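Local coordinates for protein aspartokinase 1, chloroplastic (Arabidopsis thaliana, PDB 2CDQ) that catalyses the ATP-dependent phosphorylation of aspartate, the first step toward lysine, threonine, methionine and isoleucine, and binds lysine and S-adenosylmethionine as allosteric effectors, at residues 270-282 / 319-333. Numbering follows the deposited sequence.
Sequences TPVPYLTFDEAAE and TIITKTRDMTKSILT
Arg325 reaches from the loop after strand 319-322 to grip Glu279 in the first turn of helix 277-287, and its long, partly apolar chain suits the journey. From CB the chain takes its first step between the backbone N and the carbonyl carbon (chi1 70°), then runs extended as far as NE. CG passes Thr276, 3.6 Å from its OG1; CD lies against the backbone of Tyr274, 3.6 Å from its O. At the tip the guanidinium meets the carboxylate side-on: NE bonds to Glu279 OE1 at 2.7 Å and NH2 to Glu279 OE2 at 3.2 Å. Both oxygens use their syn lone pairs, and the two planes lie only 9° apart. Tyr274 O lies over one guanidinium face and Met327 SD over the centre of the other. The pairing probably offsets the charge of the buried Glu279.

Strands 274-276 and 319-322 run parallel, joined by alternating backbone bonds such as Thr322 N to Leu275 O. Beta-branched Ile321, on the same face of the sheet as Leu275, suits a strand packed against a helix: its CG2, anti to the backbone N, sits over one face of the Phe277 ring, 4.1 Å from the centroid in a CH-pi contact, and also touches Ala280 CB, small enough to let the helix come close. Branched Leu275 reaches with CD1 to Thr333 CG2 at 3.7 Å, while Thr333 OG1 lies 3.1 Å from Glu279 OE2, so threonine serves apolar and polar neighbours alike.

Strand 319-322 is flanked by 274-276 and, antiparallel, by 306-310, while Phe277 and Ala280 pack against helix 293-302. Thr333 is the second residue of strand 332-339, which pairs with 420-427 in an antiparallel sheet, consistent with a link between the kinase-fold sheet and the ACT part.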
ATOM      1  N   THR A 270      14.308  22.935  15.803  1.00 55.87           N
ATOM      2  CA  THR A 270      15.073  22.757  17.048  1.00 56.01           C
ATOM      3  C   THR A 270      15.838  21.431  16.997  1.00 55.82           C
ATOM      4  O   THR A 270      15.366  20.483  16.371  1.00 55.84           O
ATOM      5  CB  THR A 270      14.124  22.787  18.284  1.00 56.10           C
ATOM      6  OG1 THR A 270      13.313  23.962  18.230  1.00 56.80           O
ATOM      7  CG2 THR A 270      14.891  22.797  19.604  1.00 56.26           C
ATOM      8  N   PRO A 271      17.032  21.365  17.625  1.00 55.66           N
ATOM      9  CA  PRO A 271      17.782  20.105  17.710  1.00 55.49           C
ATOM     10  C   PRO A 271      16.993  18.951  18.336  1.00 55.39           C
ATOM     11  O   PRO A 271      16.277  19.149  19.322  1.00 55.15           O
ATOM     12  CB  PRO A 271      18.972  20.464  18.607  1.00 55.38           C
ATOM     13  CG  PRO A 271      19.148  21.909  18.448  1.00 55.21           C
ATOM     14  CD  PRO A 271      17.774  22.476  18.254  1.00 55.57           C
ATOM     15  N   VAL A 272      17.127  17.765  17.742  1.00 55.51           N
ATOM     16  CA  VAL A 272      16.580  16.525  18.302  1.00 55.64           C
ATOM     17  C   VAL A 272      17.733  15.716  18.919  1.00 55.78           C
ATOM     18  O   VAL A 272      18.405  14.959  18.210  1.00 55.66           O
ATOM     19  CB  VAL A 272      15.810  15.697  17.238  1.00 55.57           C
ATOM     20  CG1 VAL A 272      15.327  14.375  17.819  1.00 55.76           C
ATOM     21  CG2 VAL A 272      14.624  16.485  16.708  1.00 55.44           C
ATOM     22  N   PRO A 273      17.966  15.889  20.243  1.00 55.99           N
ATOM     23  CA  PRO A 273      19.157  15.378  20.944  1.00 56.10           C
ATOM     24  C   PRO A 273      19.397  13.874  20.802  1.00 56.28           C
ATOM     25  O   PRO A 273      20.539  13.457  20.615  1.00 56.12           O
ATOM     26  CB  PRO A 273      18.894  15.741  22.416  1.00 56.04           C
ATOM     27  CG  PRO A 273      17.438  16.050  22.500  1.00 55.91           C
ATOM     28  CD  PRO A 273      17.068  16.609  21.166  1.00 55.99           C
ATOM     29  N   TYR A 274      18.333  13.077  20.883  1.00 56.73           N
ATOM     30  CA  TYR A 274      18.466  11.621  20.843  1.00 57.28           C
ATOM     31  C   TYR A 274      17.552  10.989  19.806  1.00 57.66           C
ATOM     32  O   TYR A 274      16.395  11.395  19.645  1.00 57.70           O
ATOM     33  CB  TYR A 274      18.187  11.009  22.220  1.00 57.29           C
ATOM     34  CG  TYR A 274      18.952  11.663  23.348  1.00 57.63           C
ATOM     35  CD1 TYR A 274      18.326  12.577  24.198  1.00 57.51           C
ATOM     36  CD2 TYR A 274      20.305  11.378  23.558  1.00 57.84           C
ATOM     37  CE1 TYR A 274      19.023  13.187  25.226  1.00 57.74           C
ATOM     38  CE2 TYR A 274      21.011  11.982  24.589  1.00 57.85           C
ATOM     39  CZ  TYR A 274      20.364  12.884  25.417  1.00 57.89           C
ATOM     40  OH  TYR A 274      21.060  13.483  26.441  1.00 58.39           O
ATOM     41  N   LEU A 275      18.082   9.983  19.117  1.00 58.11           N
ATOM     42  CA  LEU A 275      17.346   9.295  18.076  1.00 58.69           C
ATOM     43  C   LEU A 275      17.609   7.795  18.127  1.00 59.48           C
ATOM     44  O   LEU A 275      18.653   7.344  18.606  1.00 59.65           O
ATOM     45  CB  LEU A 275      17.754   9.855  16.718  1.00 58.56           C
ATOM     46  CG  LEU A 275      16.692  10.160  15.659  1.00 57.84           C
ATOM     47  CD1 LEU A 275      15.676  11.179  16.156  1.00 56.77           C
ATOM     48  CD2 LEU A 275      17.380  10.674  14.410  1.00 56.93           C
ATOM     49  N   THR A 276      16.649   7.029  17.631  1.00 60.35           N
ATOM     50  CA  THR A 276      16.762   5.580  17.552  1.00 61.31           C
ATOM     51  C   THR A 276      17.147   5.203  16.124  1.00 61.77           C
ATOM     52  O   THR A 276      16.736   5.876  15.176  1.00 62.15           O
ATOM     53  CB  THR A 276      15.417   4.932  17.959  1.00 61.33           C
ATOM     54  OG1 THR A 276      15.202   5.141  19.360  1.00 62.08           O
ATOM     55  CG2 THR A 276      15.386   3.449  17.675  1.00 61.46           C
ATOM     56  N   PHE A 277      17.939   4.145  15.960  1.00 62.28           N
ATOM     57  CA  PHE A 277      18.276   3.647  14.620  1.00 62.92           C
ATOM     58  C   PHE A 277      17.044   3.423  13.737  1.00 63.22           C
ATOM     59  O   PHE A 277      17.115   3.596  12.516  1.00 63.23           O
ATOM     60  CB  PHE A 277      19.097   2.361  14.699  1.00 63.05           C
ATOM     61  CG  PHE A 277      20.567   2.587  14.883  1.00 63.86           C
ATOM     62  CD1 PHE A 277      21.181   2.278  16.089  1.00 64.60           C
ATOM     63  CD2 PHE A 277      21.342   3.101  13.846  1.00 64.97           C
ATOM     64  CE1 PHE A 277      22.548   2.481  16.268  1.00 65.31           C
ATOM     65  CE2 PHE A 277      22.709   3.310  14.011  1.00 65.43           C
ATOM     66  CZ  PHE A 277      23.314   2.999  15.225  1.00 65.58           C
ATOM     67  N   ASP A 278      15.930   3.027  14.360  1.00 63.58           N
ATOM     68  CA  ASP A 278      14.646   2.869  13.671  1.00 63.98           C
ATOM     69  C   ASP A 278      14.044   4.215  13.312  1.00 63.60           C
ATOM     70  O   ASP A 278      13.510   4.392  12.221  1.00 63.74           O
ATOM     71  CB  ASP A 278      13.648   2.075  14.523  1.00 64.36           C
ATOM     72  CG  ASP A 278      13.904   0.572  14.481  1.00 66.19           C
ATOM     73  OD1 ASP A 278      13.649  -0.102  15.505  1.00 67.46           O
ATOM     74  OD2 ASP A 278      14.365   0.065  13.429  1.00 68.05           O
ATOM     75  N   GLU A 279      14.126   5.159  14.241  1.00 63.11           N
ATOM     76  CA  GLU A 279      13.628   6.497  13.996  1.00 62.62           C
ATOM     77  C   GLU A 279      14.440   7.116  12.871  1.00 62.43           C
ATOM     78  O   GLU A 279      13.873   7.657  11.920  1.00 62.61           O
ATOM     79  CB  GLU A 279      13.709   7.347  15.262  1.00 62.60           C
ATOM     80  CG  GLU A 279      12.762   6.902  16.362  1.00 62.68           C
ATOM     81  CD  GLU A 279      12.757   7.848  17.543  1.00 63.27           C
ATOM     82  OE1 GLU A 279      13.769   7.879  18.290  1.00 62.40           O
ATOM     83  OE2 GLU A 279      11.733   8.557  17.722  1.00 63.71           O
ATOM     84  N   ALA A 280      15.763   6.996  12.968  1.00 61.96           N
ATOM     85  CA  ALA A 280      16.670   7.540  11.959  1.00 61.73           C
ATOM     86  C   ALA A 280      16.372   6.997  10.562  1.00 61.68           C
ATOM     87  O   ALA A 280      16.413   7.742   9.583  1.00 61.80           O
ATOM     88  CB  ALA A 280      18.119   7.275  12.341  1.00 61.54           C
ATOM     89  N   ALA A 281      16.049   5.707  10.481  1.00 61.66           N
ATOM     90  CA  ALA A 281      15.762   5.044   9.208  1.00 61.66           C
ATOM     91  C   ALA A 281      14.525   5.621   8.512  1.00 61.82           C
ATOM     92  O   ALA A 281      14.362   5.478   7.293  1.00 61.67           O
ATOM     93  CB  ALA A 281      15.604   3.546   9.422  1.00 61.55           C
ATOM     94  N   GLU A 282      13.668   6.275   9.295  1.00 62.00           N
ATOM     95  CA  GLU A 282      12.429   6.864   8.787  1.00 62.32           C
ATOM     96  C   GLU A 282      12.544   8.381   8.647  1.00 62.77           C
ATOM     97  O   GLU A 282      11.619   9.040   8.158  1.00 62.70           O
ATOM     98  CB  GLU A 282      11.254   6.529   9.718  1.00 62.11           C
ATOM     99  CG  GLU A 282      11.003   5.036   9.938  1.00 61.39           C
ATOM    100  CD  GLU A 282      10.281   4.361   8.786  1.00 61.06           C
ATOM    101  OE1 GLU A 282       9.728   5.070   7.919  1.00 61.57           O
ATOM    102  OE2 GLU A 282      10.257   3.112   8.753  1.00 61.25           O
ATOM    103  N   THR A 319      23.228  15.128  17.787  1.00 63.05           N
ATOM    104  CA  THR A 319      22.237  14.057  17.813  1.00 62.36           C
ATOM    105  C   THR A 319      22.948  12.709  17.849  1.00 62.19           C
ATOM    106  O   THR A 319      23.680  12.370  16.915  1.00 62.15           O
ATOM    107  CB  THR A 319      21.298  14.138  16.584  1.00 62.21           C
ATOM    108  OG1 THR A 319      20.489  15.313  16.678  1.00 61.82           O
ATOM    109  CG2 THR A 319      20.382  12.934  16.509  1.00 62.05           C
ATOM    110  N   ILE A 320      22.747  11.954  18.931  1.00 61.96           N
ATOM    111  CA  ILE A 320      23.294  10.598  19.032  1.00 62.06           C
ATOM    112  C   ILE A 320      22.223   9.604  18.618  1.00 62.14           C
ATOM    113  O   ILE A 320      21.131   9.578  19.194  1.00 62.40           O
ATOM    114  CB  ILE A 320      23.816  10.215  20.460  1.00 62.04           C
ATOM    115  CG1 ILE A 320      24.541  11.377  21.134  1.00 63.02           C
ATOM    116  CG2 ILE A 320      24.780   9.040  20.394  1.00 61.40           C
ATOM    117  CD1 ILE A 320      23.778  12.016  22.278  1.00 64.02           C
ATOM    118  N   ILE A 321      22.535   8.795  17.609  1.00 62.17           N
ATOM    119  CA  ILE A 321      21.646   7.721  17.193  1.00 62.10           C
ATOM    120  C   ILE A 321      22.093   6.407  17.840  1.00 62.39           C
ATOM    121  O   ILE A 321      23.218   5.943  17.622  1.00 62.29           O
ATOM    122  CB  ILE A 321      21.583   7.579  15.664  1.00 61.89           C
ATOM    123  CG1 ILE A 321      21.337   8.944  15.011  1.00 61.26           C
ATOM    124  CG2 ILE A 321      20.496   6.578  15.279  1.00 61.83           C
ATOM    125  CD1 ILE A 321      21.732   9.012  13.537  1.00 60.54           C
ATOM    126  N   THR A 322      21.203   5.833  18.650  1.00 62.69           N
ATOM    127  CA  THR A 322      21.480   4.596  19.388  1.00 62.81           C
ATOM    128  C   THR A 322      20.375   3.563  19.161  1.00 62.90           C
ATOM    129  O   THR A 322      19.325   3.883  18.589  1.00 62.95           O
ATOM    130  CB  THR A 322      21.652   4.854  20.914  1.00 62.87           C
ATOM    131  OG1 THR A 322      20.555   5.633  21.404  1.00 62.71           O
ATOM    132  CG2 THR A 322      22.963   5.593  21.212  1.00 62.86           C
ATOM    133  N   LYS A 323      20.632   2.328  19.598  1.00 63.00           N
ATOM    134  CA  LYS A 323      19.667   1.222  19.519  1.00 63.01           C
ATOM    135  C   LYS A 323      18.338   1.604  20.181  1.00 62.62           C
ATOM    136  O   LYS A 323      17.270   1.473  19.574  1.00 62.48           O
ATOM    137  CB  LYS A 323      20.252  -0.029  20.189  1.00 63.21           C
ATOM    138  CG  LYS A 323      19.458  -1.326  20.005  1.00 64.18           C
ATOM    139  CD  LYS A 323      19.951  -2.126  18.792  1.00 66.17           C
ATOM    140  CE  LYS A 323      20.062  -3.633  19.098  1.00 66.71           C
ATOM    141  NZ  LYS A 323      18.750  -4.300  19.361  1.00 66.95           N
ATOM    142  N   THR A 324      18.426   2.089  21.420  1.00 62.10           N
ATOM    143  CA  THR A 324      17.260   2.484  22.208  1.00 61.54           C
ATOM    144  C   THR A 324      17.513   3.814  22.925  1.00 61.18           C
ATOM    145  O   THR A 324      18.663   4.254  23.049  1.00 61.12           O
ATOM    146  CB  THR A 324      16.888   1.398  23.251  1.00 61.58           C
ATOM    147  OG1 THR A 324      18.071   0.948  23.923  1.00 60.99           O
ATOM    148  CG2 THR A 324      16.209   0.207  22.582  1.00 61.60           C
ATOM    149  N   ARG A 325      16.438   4.449  23.391  1.00 60.52           N
ATOM    150  CA  ARG A 325      16.533   5.723  24.106  1.00 59.83           C
ATOM    151  C   ARG A 325      15.370   5.903  25.086  1.00 59.50           C
ATOM    152  O   ARG A 325      14.339   5.240  24.966  1.00 59.22           O
ATOM    153  CB  ARG A 325      16.614   6.907  23.121  1.00 59.82           C
ATOM    154  CG  ARG A 325      15.322   7.225  22.338  1.00 59.30           C
ATOM    155  CD  ARG A 325      15.493   8.469  21.477  1.00 58.14           C
ATOM    156  NE  ARG A 325      14.270   8.876  20.779  1.00 57.80           N
ATOM    157  CZ  ARG A 325      13.400   9.787  21.225  1.00 57.48           C
ATOM    158  NH1 ARG A 325      13.593  10.397  22.393  1.00 57.15           N
ATOM    159  NH2 ARG A 325      12.326  10.094  20.502  1.00 56.35           N
ATOM    160  N   ASP A 326      15.555   6.799  26.053  1.00 59.30           N
ATOM    161  CA  ASP A 326      14.540   7.107  27.055  1.00 59.31           C
ATOM    162  C   ASP A 326      13.340   7.798  26.403  1.00 59.44           C
ATOM    163  O   ASP A 326      13.420   8.961  25.992  1.00 59.58           O
ATOM    164  CB  ASP A 326      15.148   7.976  28.167  1.00 59.26           C
ATOM    165  CG  ASP A 326      14.136   8.372  29.242  1.00 59.41           C
ATOM    166  OD1 ASP A 326      13.066   7.726  29.363  1.00 59.20           O
ATOM    167  OD2 ASP A 326      14.421   9.340  29.978  1.00 59.84           O
ATOM    168  N   MET A 327      12.227   7.074  26.318  1.00 59.42           N
ATOM    169  CA  MET A 327      11.058   7.553  25.585  1.00 59.36           C
ATOM    170  C   MET A 327      10.084   8.349  26.451  1.00 59.10           C
ATOM    171  O   MET A 327       9.130   8.922  25.938  1.00 59.17           O
ATOM    172  CB  MET A 327      10.345   6.387  24.902  1.00 59.41           C
ATOM    173  CG  MET A 327       9.855   6.707  23.498  1.00 61.15           C
ATOM    174  SD  MET A 327      11.184   6.926  22.283  1.00 64.14           S
ATOM    175  CE  MET A 327      11.989   5.322  22.388  1.00 63.34           C
ATOM    176  N   THR A 328      10.321   8.380  27.760  1.00 59.12           N
ATOM    177  CA  THR A 328       9.596   9.276  28.670  1.00 59.06           C
ATOM    178  C   THR A 328       9.686  10.693  28.119  1.00 59.05           C
ATOM    179  O   THR A 328      10.731  11.099  27.586  1.00 59.25           O
ATOM    180  CB  THR A 328      10.227   9.270  30.085  1.00 59.04           C
ATOM    181  OG1 THR A 328      10.542   7.928  30.470  1.00 58.91           O
ATOM    182  CG2 THR A 328       9.285   9.879  31.116  1.00 59.27           C
ATOM    183  N   LYS A 329       8.596  11.443  28.227  1.00 58.75           N
ATOM    184  CA  LYS A 329       8.560  12.820  27.707  1.00 58.59           C
ATOM    185  C   LYS A 329       8.708  12.934  26.174  1.00 57.74           C
ATOM    186  O   LYS A 329       8.757  14.044  25.648  1.00 57.83           O
ATOM    187  CB  LYS A 329       9.617  13.704  28.405  1.00 58.99           C
ATOM    188  CG  LYS A 329       9.443  13.860  29.914  1.00 60.51           C
ATOM    189  CD  LYS A 329       8.514  15.024  30.269  1.00 63.07           C
ATOM    190  CE  LYS A 329       8.044  14.937  31.722  1.00 64.33           C
ATOM    191  NZ  LYS A 329       9.179  14.994  32.696  1.00 65.64           N
ATOM    192  N   SER A 330       8.783  11.804  25.467  1.00 56.75           N
ATOM    193  CA  SER A 330       8.835  11.819  23.999  1.00 55.86           C
ATOM    194  C   SER A 330       7.449  11.668  23.375  1.00 55.11           C
ATOM    195  O   SER A 330       6.768  10.663  23.596  1.00 55.25           O
ATOM    196  CB  SER A 330       9.770  10.735  23.462  1.00 56.00           C
ATOM    197  OG  SER A 330       9.396  10.349  22.145  1.00 56.21           O
ATOM    198  N   ILE A 331       7.044  12.668  22.595  1.00 53.87           N
ATOM    199  CA  ILE A 331       5.751  12.652  21.917  1.00 52.67           C
ATOM    200  C   ILE A 331       5.938  12.694  20.400  1.00 51.91           C
ATOM    201  O   ILE A 331       5.781  11.668  19.744  1.00 52.05           O
ATOM    202  CB  ILE A 331       4.815  13.763  22.439  1.00 52.68           C
ATOM    203  CG1 ILE A 331       4.568  13.547  23.934  1.00 52.91           C
ATOM    204  CG2 ILE A 331       3.501  13.795  21.652  1.00 52.37           C
ATOM    205  CD1 ILE A 331       3.390  14.293  24.500  1.00 54.09           C
ATOM    206  N   LEU A 332       6.270  13.857  19.842  1.00 50.69           N
ATOM    207  CA  LEU A 332       6.619  13.931  18.422  1.00 49.63           C
ATOM    208  C   LEU A 332       8.112  14.157  18.306  1.00 49.21           C
ATOM    209  O   LEU A 332       8.695  14.851  19.131  1.00 49.02           O
ATOM    210  CB  LEU A 332       5.851  15.042  17.707  1.00 49.31           C
ATOM    211  CG  LEU A 332       5.808  15.013  16.174  1.00 48.41           C
ATOM    212  CD1 LEU A 332       5.136  13.745  15.622  1.00 47.94           C
ATOM    213  CD2 LEU A 332       5.097  16.242  15.652  1.00 47.16           C
ATOM    214  N   THR A 333       8.732  13.555  17.297  1.00 48.78           N
ATOM    215  CA  THR A 333      10.181  13.661  17.135  1.00 48.55           C
ATOM    216  C   THR A 333      10.571  14.727  16.107  1.00 48.54           C
ATOM    217  O   THR A 333      11.383  15.612  16.393  1.00 48.57           O
ATOM    218  CB  THR A 333      10.809  12.316  16.751  1.00 48.33           C
ATOM    219  OG1 THR A 333      10.243  11.272  17.553  1.00 48.96           O
ATOM    220  CG2 THR A 333      12.305  12.357  16.966  1.00 48.02           C
TER
HETATM  221  O   HOH W   1      16.454   0.877  16.395  1.00 60.43           O